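Local coordinates for protein pyruvate kinase (PDB 3GG8) that catalyses the last step of glycolysis, passing the phosphate of phosphoenolpyruvate to ADP to give pyruvate and ATP, at residues E395-E406 against L425-Q433; P434-I445 against G453-S461. All blocks are in the same frame, centred on the assembly; numbering follows the deposited sequence.

Contact 1 (E395-E406 against L425-Q433); sequences EAVARAAVETAE and LIAKYRPMQ
Tyr-429 reaches from Val-402 to Glu-395 alongside helix 393-407, and its CB sits 3.7 Å from Val-402 CG2, the methyl that stands beside the valine's backbone N because CG1 takes the anti place (chi1 178°). The ring then runs on toward Glu-395, with Arg-399 CB over one face, displaced toward the rim. CE1 passes Arg-399 NE, CE2 passes Glu-395 CG, and the hydroxyl ends between the two charged groups. OH donates to Glu-395 OE2 at 2.8 Å, using the anti lone pair of that oxygen. From Arg-399 the same OH accepts two hydrogen bonds, a short one from NH1 (2.8 Å, 155° at the hydrogen) and a longer, more bent one from NE (3.2 Å). Lying close to the guanidinium plane, the hydroxyl is gripped side-on at the edge of the cation, and the tyrosine ring is turned 80° from that plane. Three bonds fix the place of the OH.

Both segments belong to the C-terminal alpha/beta domain of pyruvate kinase, where the turn closing helix 421-427 folds back against helix 393-407. Glu-395 OE2 has a second donor: Lys-428 NZ forms a salt bridge at 2.9 Å, coming from above the carboxylate plane. The lysine also donates to Val-304 O, near the end of helix 288-305, and so links this corner to the barrel domain. Beside the polar cluster, Ala-398 CB packs on Leu-425 CB at 3.6 Å and on CG1 of Ile-426, while Val-402 CG1 touches the ring of Pro-431. Farther along, one water donates to both Val-402 O and Gln-433 OE1, joining helix carbonyl to side-chain amide, and Ala-405 CB lies 3.6 Å from that same Gln-433 OE1.

Contact 2 (P434-I445 against G453-S461); sequences PILALSASESTI and GVTTMQVPS
Leu-436 and Leu-438 reach Met-457 by different first torsions. Leu-436 holds CG opposite its backbone N (chi1 177°), whereas Leu-438 turns CG beside the N (chi1 -54°), and each brings one methyl, CD1 of Leu-436 and CD2 of Leu-438, to Met-457 CB. The methionine chain is extended and runs alongside Leu-438, its SD 4.0 Å from Leu-438 CD2. Helix 465-478 covers this face, with Val-468 and Ala-472 on Leu-438 and Asn-471 and Val-475 on Met-457.

Strands 435-439 and 454-458 run parallel, their short axes crossing at -29°, and form with helix 442-447 a beta-alpha-beta unit of the C-terminal domain. The bonds alternate in direction: Ile-435 N to Gly-453 O (3.0 Å), Thr-455 N to Ile-435 O, Ala-437 N to Thr-455 O, and Met-457 N to Ala-437 O. Pairing slackens at Ser-439 N, whose bond to Met-457 O is weak at 3.5 Å, then tightens again where Val-459 N meets Ser-439 O at 2.8 Å.

On the face carrying Ile-435, Ala-437 and Thr-456, Ala-437 CB packs on Val-454 CG1 at 3.8 Å. The crossover helix starts at the N-cap Ser-441, whose OG accepts from Thr-444 N, and lays Ile-445 over the second strand. Ile-445 CD1 touches Gln-458 CG at 3.4 Å, the two chains crossing nearly at right angles; the glutamine's OE1 accepts a hydrogen bond from NH1 of Arg-95. A water beyond the strand ends donates to Ala-440 O and Val-459 O and accepts from Gln-458 NE2.

Overall arrangement
Contacts 1 and 2 follow one another along the chain: Gln-433 ends the first and Pro-434 opens the second, and their centres lie about 17 Å apart. They meet through helix 421-427, where Ile-435 CD1 comes within 3.6 Å of Ala-427 CA and Val-454 CG2 within 4.0 Å of Ala-427 CB. Ile-426 serves both contacts, packing on helix 393-407 in contact 1 and, through CG2, lying 3.7 Å from Ile-435 CD1. Arg-37 hydrogen-bonds to both, through NH1 to Pro-431 O and NH2 to Gly-453 O. Around contact 1, helix 393-407 packs on a second subunit; no other chain of the assembly touches the segments of contact 2.

Contact 1 (E395-E406 against L425-Q433)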
loop_
_atom_site.group_PDB
_atom_site.type_symbol
_atom_site.label_atom_id
_atom_site.label_comp_id
_atom_site.label_asym_id
_atom_site.label_seq_id
_atom_site.Cartn_x
_atom_site.Cartn_y
_atom_site.Cartn_z
ATOM N N GLU C 395 13.592 8.510 16.157
ATOM C CA GLU C 395 13.410 7.681 14.975
ATOM C C GLU C 395 12.460 8.307 13.951
ATOM O O GLU C 395 12.728 8.240 12.744
ATOM C CB GLU C 395 12.943 6.281 15.342
ATOM C CG GLU C 395 13.051 5.311 14.170
ATOM C CD GLU C 395 13.204 3.870 14.600
ATOM O OE1 GLU C 395 13.520 3.620 15.788
ATOM O OE2 GLU C 395 13.004 2.983 13.742
ATOM N N ALA C 396 11.375 8.913 14.436
ATOM C CA ALA C 396 10.391 9.580 13.575
ATOM C C ALA C 396 11.013 10.677 12.728
ATOM O O ALA C 396 10.730 10.774 11.537
ATOM C CB ALA C 396 9.221 10.123 14.396
ATOM N N VAL C 397 11.853 11.495 13.357
ATOM C CA VAL C 397 12.551 12.595 12.699
ATOM C C VAL C 397 13.600 12.075 11.711
ATOM O O VAL C 397 13.730 12.613 10.616
ATOM C CB VAL C 397 13.157 13.589 13.740
ATOM C CG1 VAL C 397 13.996 14.684 13.076
ATOM C CG2 VAL C 397 12.044 14.241 14.526
ATOM N N ALA C 398 14.312 11.009 12.083
ATOM C CA ALA C 398 15.273 10.386 11.183
ATOM C C ALA C 398 14.556 9.899 9.910
ATOM O O ALA C 398 14.976 10.200 8.787
ATOM C CB ALA C 398 15.996 9.261 11.863
ATOM N N ARG C 399 13.459 9.180 10.119
ATOM C CA ARG C 399 12.548 8.752 9.082
ATOM C C ARG C 399 11.993 9.910 8.215
ATOM O O ARG C 399 11.944 9.803 6.987
ATOM C CB ARG C 399 11.417 7.982 9.758
ATOM C CG ARG C 399 10.404 7.377 8.839
ATOM C CD ARG C 399 9.343 6.615 9.625
ATOM N NE ARG C 399 9.857 5.377 10.225
ATOM C CZ ARG C 399 9.103 4.474 10.859
ATOM N NH1 ARG C 399 9.655 3.374 11.363
ATOM N NH2 ARG C 399 7.797 4.666 10.996
ATOM N N ALA C 400 11.564 11.003 8.844
ATOM C CA ALA C 400 11.057 12.161 8.100
ATOM C C ALA C 400 12.159 12.769 7.225
ATOM O O ALA C 400 11.899 13.216 6.099
ATOM C CB ALA C 400 10.494 13.208 9.051
ATOM N N ALA C 401 13.380 12.766 7.762
ATOM C CA ALA C 401 14.571 13.275 7.084
ATOM C C ALA C 401 14.863 12.529 5.777
ATOM O O ALA C 401 15.039 13.145 4.732
ATOM C CB ALA C 401 15.749 13.202 8.011
ATOM N N VAL C 402 14.885 11.198 5.848
ATOM C CA VAL C 402 15.078 10.341 4.679
ATOM C C VAL C 402 13.988 10.598 3.611
ATOM O O VAL C 402 14.300 10.851 2.441
ATOM C CB VAL C 402 15.133 8.857 5.109
ATOM C CG1 VAL C 402 15.277 7.938 3.903
ATOM C CG2 VAL C 402 16.270 8.638 6.114
ATOM N N GLU C 403 12.724 10.559 4.037
ATOM C CA GLU C 403 11.570 10.926 3.213
ATOM C C GLU C 403 11.684 12.290 2.557
ATOM O O GLU C 403 11.419 12.435 1.368
ATOM C CB GLU C 403 10.297 10.948 4.059
ATOM C CG GLU C 403 9.671 9.610 4.341
ATOM C CD GLU C 403 8.409 9.716 5.203
ATOM O OE1 GLU C 403 7.905 10.850 5.415
ATOM O OE2 GLU C 403 7.914 8.654 5.663
ATOM N N THR C 404 12.026 13.296 3.356
ATOM C CA THR C 404 12.117 14.677 2.876
ATOM C C THR C 404 13.285 14.844 1.914
ATOM O O THR C 404 13.140 15.519 0.886
ATOM C CB THR C 404 12.221 15.672 4.042
ATOM O OG1 THR C 404 11.109 15.466 4.920
ATOM C CG2 THR C 404 12.180 17.118 3.535
ATOM N N ALA C 405 14.426 14.218 2.252
ATOM C CA ALA C 405 15.612 14.226 1.387
ATOM C C ALA C 405 15.271 13.730 -0.004
ATOM O O ALA C 405 15.659 14.335 -1.004
ATOM C CB ALA C 405 16.722 13.376 1.976
ATOM N N GLU C 406 14.551 12.615 -0.051
ATOM C CA GLU C 406 14.049 12.048 -1.303
ATOM C C GLU C 406 13.056 12.996 -1.986
ATOM O O GLU C 406 13.112 13.214 -3.195
ATOM C CB GLU C 406 13.409 10.688 -1.006
ATOM C CG GLU C 406 12.447 10.152 -2.045
ATOM C CD GLU C 406 13.116 9.873 -3.372
ATOM O OE1 GLU C 406 14.248 9.333 -3.369
ATOM O OE2 GLU C 406 12.501 10.197 -4.419
ATOM N N LEU C 425 20.398 6.262 13.228
ATOM C CA LEU C 425 18.963 6.210 12.925
ATOM C C LEU C 425 18.657 6.537 11.466
ATOM O O LEU C 425 17.778 5.941 10.883
ATOM C CB LEU C 425 18.162 7.111 13.865
ATOM C CG LEU C 425 18.021 6.622 15.308
ATOM C CD1 LEU C 425 17.330 7.690 16.136
ATOM C CD2 LEU C 425 17.253 5.301 15.370
ATOM N N ILE C 426 19.385 7.486 10.885
ATOM C CA ILE C 426 19.203 7.837 9.465
ATOM C C ILE C 426 19.770 6.726 8.569
ATOM O O ILE C 426 19.115 6.278 7.614
ATOM C CB ILE C 426 19.858 9.198 9.150
ATOM C CG1 ILE C 426 19.116 10.320 9.892
ATOM C CG2 ILE C 426 19.918 9.457 7.639
ATOM C CD1 ILE C 426 19.857 11.594 9.916
ATOM N N ALA C 427 20.978 6.267 8.901
ATOM C CA ALA C 427 21.626 5.201 8.150
ATOM C C ALA C 427 20.723 3.964 8.065
ATOM O O ALA C 427 20.607 3.343 7.006
ATOM C CB ALA C 427 22.963 4.852 8.773
ATOM N N LYS C 428 20.099 3.628 9.194
ATOM C CA LYS C 428 19.113 2.539 9.310
ATOM C C LYS C 428 18.094 2.534 8.160
ATOM O O LYS C 428 17.637 1.478 7.721
ATOM C CB LYS C 428 18.399 2.688 10.657
ATOM C CG LYS C 428 17.460 1.581 11.047
ATOM C CD LYS C 428 16.796 1.913 12.373
ATOM C CE LYS C 428 15.489 1.154 12.534
ATOM N NZ LYS C 428 15.102 0.992 13.963
ATOM N N TYR C 429 17.747 3.722 7.668
ATOM C CA TYR C 429 16.749 3.852 6.594
ATOM C C TYR C 429 17.342 3.792 5.194
ATOM O O TYR C 429 16.621 3.944 4.225
ATOM C CB TYR C 429 15.830 5.061 6.825
ATOM C CG TYR C 429 14.912 4.768 7.976
ATOM C CD1 TYR C 429 13.775 3.979 7.785
ATOM C CD2 TYR C 429 15.215 5.190 9.267
ATOM C CE1 TYR C 429 12.945 3.654 8.835
ATOM C CE2 TYR C 429 14.385 4.863 10.336
ATOM C CZ TYR C 429 13.254 4.089 10.108
ATOM O OH TYR C 429 12.411 3.738 11.138
ATOM N N ARG C 430 18.658 3.545 5.112
ATOM C CA ARG C 430 19.376 3.390 3.841
ATOM C C ARG C 430 18.966 4.472 2.823
ATOM O O ARG C 430 18.339 4.167 1.804
ATOM C CB ARG C 430 19.185 1.970 3.254
ATOM C CG ARG C 430 19.760 0.795 4.083
ATOM C CD ARG C 430 21.297 0.758 4.062
ATOM N NE ARG C 430 21.879 -0.383 4.781
ATOM C CZ ARG C 430 22.378 -0.325 6.015
ATOM N NH1 ARG C 430 22.906 -1.412 6.583
ATOM N NH2 ARG C 430 22.374 0.820 6.684
ATOM N N PRO C 431 19.287 5.750 3.112
ATOM C CA PRO C 431 18.941 6.776 2.131
ATOM C C PRO C 431 19.887 6.694 0.937
ATOM O O PRO C 431 21.063 6.325 1.089
ATOM C CB PRO C 431 19.169 8.080 2.894
ATOM C CG PRO C 431 20.229 7.731 3.895
ATOM C CD PRO C 431 19.966 6.319 4.290
ATOM N N MET C 432 19.357 7.005 -0.238
ATOM C CA MET C 432 20.138 7.103 -1.454
ATOM C C MET C 432 21.177 8.215 -1.348
ATOM O O MET C 432 22.233 8.133 -1.957
ATOM C CB MET C 432 19.204 7.350 -2.639
ATOM C CG MET C 432 19.908 7.646 -3.959
ATOM S SD MET C 432 19.047 6.893 -5.341
ATOM C CE MET C 432 17.578 7.923 -5.435
ATOM N N GLN C 433 20.873 9.253 -0.576
ATOM C CA GLN C 433 21.805 10.362 -0.370
ATOM C C GLN C 433 22.894 9.967 0.612
ATOM O O GLN C 433 22.618 9.247 1.594
ATOM C CB GLN C 433 21.085 11.608 0.177
ATOM C CG GLN C 433 19.999 12.215 -0.720
ATOM C CD GLN C 433 18.717 11.400 -0.738
ATOM O OE1 GLN C 433 18.374 10.734 0.244
ATOM N NE2 GLN C 433 18.004 11.437 -1.867
HETATM O O HOH W 1 16.159 9.516 1.097
#

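Contact 2 (P434-I445 against G453-S461)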
loop_
_atom_site.group_PDB
_atom_site.type_symbol
_atom_site.label_atom_id
_atom_site.label_comp_id
_atom_site.label_asym_id
_atom_site.label_seq_id
_atom_site.Cartn_x
_atom_site.Cartn_y
_atom_site.Cartn_z
ATOM N N PRO C 434 24.136 10.449 0.373
ATOM C CA PRO C 434 25.220 10.314 1.339
ATOM C C PRO C 434 24.862 10.955 2.673
ATOM O O PRO C 434 24.157 11.961 2.698
ATOM C CB PRO C 434 26.347 11.110 0.693
ATOM C CG PRO C 434 26.065 11.054 -0.760
ATOM C CD PRO C 434 24.585 11.151 -0.843
ATOM N N ILE C 435 25.332 10.367 3.772
ATOM C CA ILE C 435 25.156 10.947 5.100
ATOM C C ILE C 435 26.508 11.475 5.575
ATOM O O ILE C 435 27.494 10.747 5.558
ATOM C CB ILE C 435 24.588 9.908 6.118
ATOM C CG1 ILE C 435 23.296 9.261 5.579
ATOM C CG2 ILE C 435 24.364 10.544 7.494
ATOM C CD1 ILE C 435 22.962 7.921 6.241
ATOM N N LEU C 436 26.562 12.753 5.947
ATOM C CA LEU C 436 27.744 13.300 6.580
ATOM C C LEU C 436 27.436 13.538 8.055
ATOM O O LEU C 436 26.669 14.431 8.411
ATOM C CB LEU C 436 28.215 14.571 5.865
ATOM C CG LEU C 436 29.417 15.365 6.409
ATOM C CD1 LEU C 436 30.722 14.554 6.515
ATOM C CD2 LEU C 436 29.624 16.617 5.530
ATOM N N ALA C 437 27.999 12.680 8.892
ATOM C CA ALA C 437 27.865 12.787 10.331
ATOM C C ALA C 437 28.871 13.796 10.884
ATOM O O ALA C 437 30.084 13.663 10.664
ATOM C CB ALA C 437 28.063 11.433 10.964
ATOM N N LEU C 438 28.363 14.804 11.596
ATOM C CA LEU C 438 29.201 15.860 12.204
ATOM C C LEU C 438 29.170 15.728 13.711
ATOM O O LEU C 438 28.092 15.629 14.309
ATOM C CB LEU C 438 28.718 17.248 11.791
ATOM C CG LEU C 438 28.577 17.525 10.284
ATOM C CD1 LEU C 438 27.731 18.767 10.050
ATOM C CD2 LEU C 438 29.941 17.666 9.608
ATOM N N SER C 439 30.349 15.712 14.329
ATOM C CA SER C 439 30.449 15.404 15.746
ATOM C C SER C 439 31.687 16.046 16.370
ATOM O O SER C 439 32.728 16.171 15.734
ATOM C CB SER C 439 30.474 13.884 15.944
ATOM O OG SER C 439 30.264 13.525 17.296
ATOM N N ALA C 440 31.578 16.458 17.622
ATOM C CA ALA C 440 32.750 16.991 18.304
ATOM C C ALA C 440 33.473 15.865 19.028
ATOM O O ALA C 440 34.610 16.024 19.457
ATOM C CB ALA C 440 32.358 18.114 19.261
ATOM N N SER C 441 32.810 14.718 19.136
ATOM C CA SER C 441 33.328 13.598 19.908
ATOM C C SER C 441 34.158 12.639 19.055
ATOM O O SER C 441 33.654 12.029 18.115
ATOM C CB SER C 441 32.199 12.866 20.622
ATOM O OG SER C 441 32.508 11.496 20.728
ATOM N N GLU C 442 35.439 12.531 19.398
ATOM C CA GLU C 442 36.388 11.683 18.674
ATOM C C GLU C 442 36.009 10.192 18.646
ATOM O O GLU C 442 36.098 9.545 17.589
ATOM C CB GLU C 442 37.793 11.857 19.264
ATOM C CG GLU C 442 38.911 11.543 18.275
ATOM C CD GLU C 442 40.226 12.199 18.645
ATOM O OE1 GLU C 442 41.178 11.434 18.905
ATOM O OE2 GLU C 442 40.316 13.460 18.688
ATOM N N SER C 443 35.580 9.650 19.786
ATOM C CA SER C 443 35.200 8.249 19.838
ATOM C C SER C 443 33.929 7.975 19.019
ATOM O O SER C 443 33.854 6.960 18.320
ATOM C CB SER C 443 35.107 7.731 21.278
ATOM O OG SER C 443 34.134 8.438 22.005
ATOM N N THR C 444 32.972 8.904 19.053
ATOM C CA THR C 444 31.786 8.799 18.193
ATOM C C THR C 444 32.154 8.781 16.710
ATOM O O THR C 444 31.663 7.936 15.968
ATOM C CB THR C 444 30.737 9.898 18.495
ATOM O OG1 THR C 444 30.052 9.563 19.701
ATOM C CG2 THR C 444 29.684 10.010 17.397
ATOM N N ILE C 445 33.009 9.699 16.274
ATOM C CA ILE C 445 33.493 9.685 14.887
ATOM C C ILE C 445 34.127 8.331 14.484
ATOM O O ILE C 445 33.902 7.840 13.365
ATOM C CB ILE C 445 34.451 10.869 14.629
ATOM C CG1 ILE C 445 33.637 12.125 14.338
ATOM C CG2 ILE C 445 35.409 10.596 13.460
ATOM C CD1 ILE C 445 33.964 13.185 15.288
ATOM N N GLY C 453 26.852 3.981 4.647
ATOM C CA GLY C 453 26.221 5.157 4.089
ATOM C C GLY C 453 26.665 6.432 4.761
ATOM O O GLY C 453 26.293 7.528 4.330
ATOM N N VAL C 454 27.438 6.278 5.833
ATOM C CA VAL C 454 27.948 7.397 6.611
ATOM C C VAL C 454 29.407 7.687 6.274
ATOM O O VAL C 454 30.217 6.776 6.220
ATOM C CB VAL C 454 27.790 7.131 8.149
ATOM C CG1 VAL C 454 28.465 8.225 8.993
ATOM C CG2 VAL C 454 26.325 7.043 8.516
ATOM N N THR C 455 29.723 8.955 5.989
ATOM C CA THR C 455 31.091 9.435 6.161
ATOM C C THR C 455 31.093 10.495 7.265
ATOM O O THR C 455 30.052 10.955 7.719
ATOM C CB THR C 455 31.774 9.956 4.877
ATOM O OG1 THR C 455 31.259 11.244 4.536
ATOM C CG2 THR C 455 31.610 8.976 3.709
ATOM N N THR C 456 32.272 10.883 7.696
ATOM C CA THR C 456 32.394 11.488 8.990
ATOM C C THR C 456 33.220 12.760 8.851
ATOM O O THR C 456 34.097 12.822 8.008
ATOM C CB THR C 456 32.973 10.408 9.935
ATOM O OG1 THR C 456 32.040 10.103 10.991
ATOM C CG2 THR C 456 34.341 10.725 10.432
ATOM N N MET C 457 32.867 13.798 9.614
ATOM C CA MET C 457 33.702 14.994 9.751
ATOM C C MET C 457 33.699 15.435 11.224
ATOM O O MET C 457 32.653 15.841 11.750
ATOM C CB MET C 457 33.205 16.123 8.832
ATOM C CG MET C 457 34.051 17.389 8.803
ATOM S SD MET C 457 33.342 18.691 7.750
ATOM C CE MET C 457 34.410 20.061 8.172
ATOM N N GLN C 458 34.862 15.360 11.884
ATOM C CA GLN C 458 34.986 15.888 13.247
ATOM C C GLN C 458 34.907 17.406 13.254
ATOM O O GLN C 458 35.410 18.080 12.358
ATOM C CB GLN C 458 36.249 15.403 13.975
ATOM C CG GLN C 458 36.193 15.685 15.496
ATOM C CD GLN C 458 37.388 15.176 16.290
ATOM O OE1 GLN C 458 37.908 14.094 16.029
ATOM N NE2 GLN C 458 37.800 15.945 17.296
ATOM N N VAL C 459 34.279 17.938 14.289
ATOM C CA VAL C 459 33.954 19.348 14.364
ATOM C C VAL C 459 34.378 19.832 15.769
ATOM O O VAL C 459 34.423 19.027 16.702
ATOM C CB VAL C 459 32.437 19.491 14.007
ATOM C CG1 VAL C 459 31.563 19.790 15.224
ATOM C CG2 VAL C 459 32.234 20.463 12.882
ATOM N N PRO C 460 34.780 21.116 15.925
ATOM C CA PRO C 460 35.186 21.532 17.284
ATOM C C PRO C 460 34.063 21.508 18.336
ATOM O O PRO C 460 32.879 21.477 17.989
ATOM C CB PRO C 460 35.711 22.968 17.086
ATOM C CG PRO C 460 35.909 23.126 15.619
ATOM C CD PRO C 460 34.933 22.209 14.949
ATOM N N SER C 461 34.449 21.523 19.613
ATOM C CA SER C 461 33.495 21.502 20.721
ATOM C C SER C 461 32.729 22.818 20.861
ATOM O O SER C 461 33.174 23.864 20.375
ATOM C CB SER C 461 34.215 21.173 22.042
ATOM O OG SER C 461 34.436 19.773 22.188
HETATM O O HOH W 2 36.363 18.055 18.888
#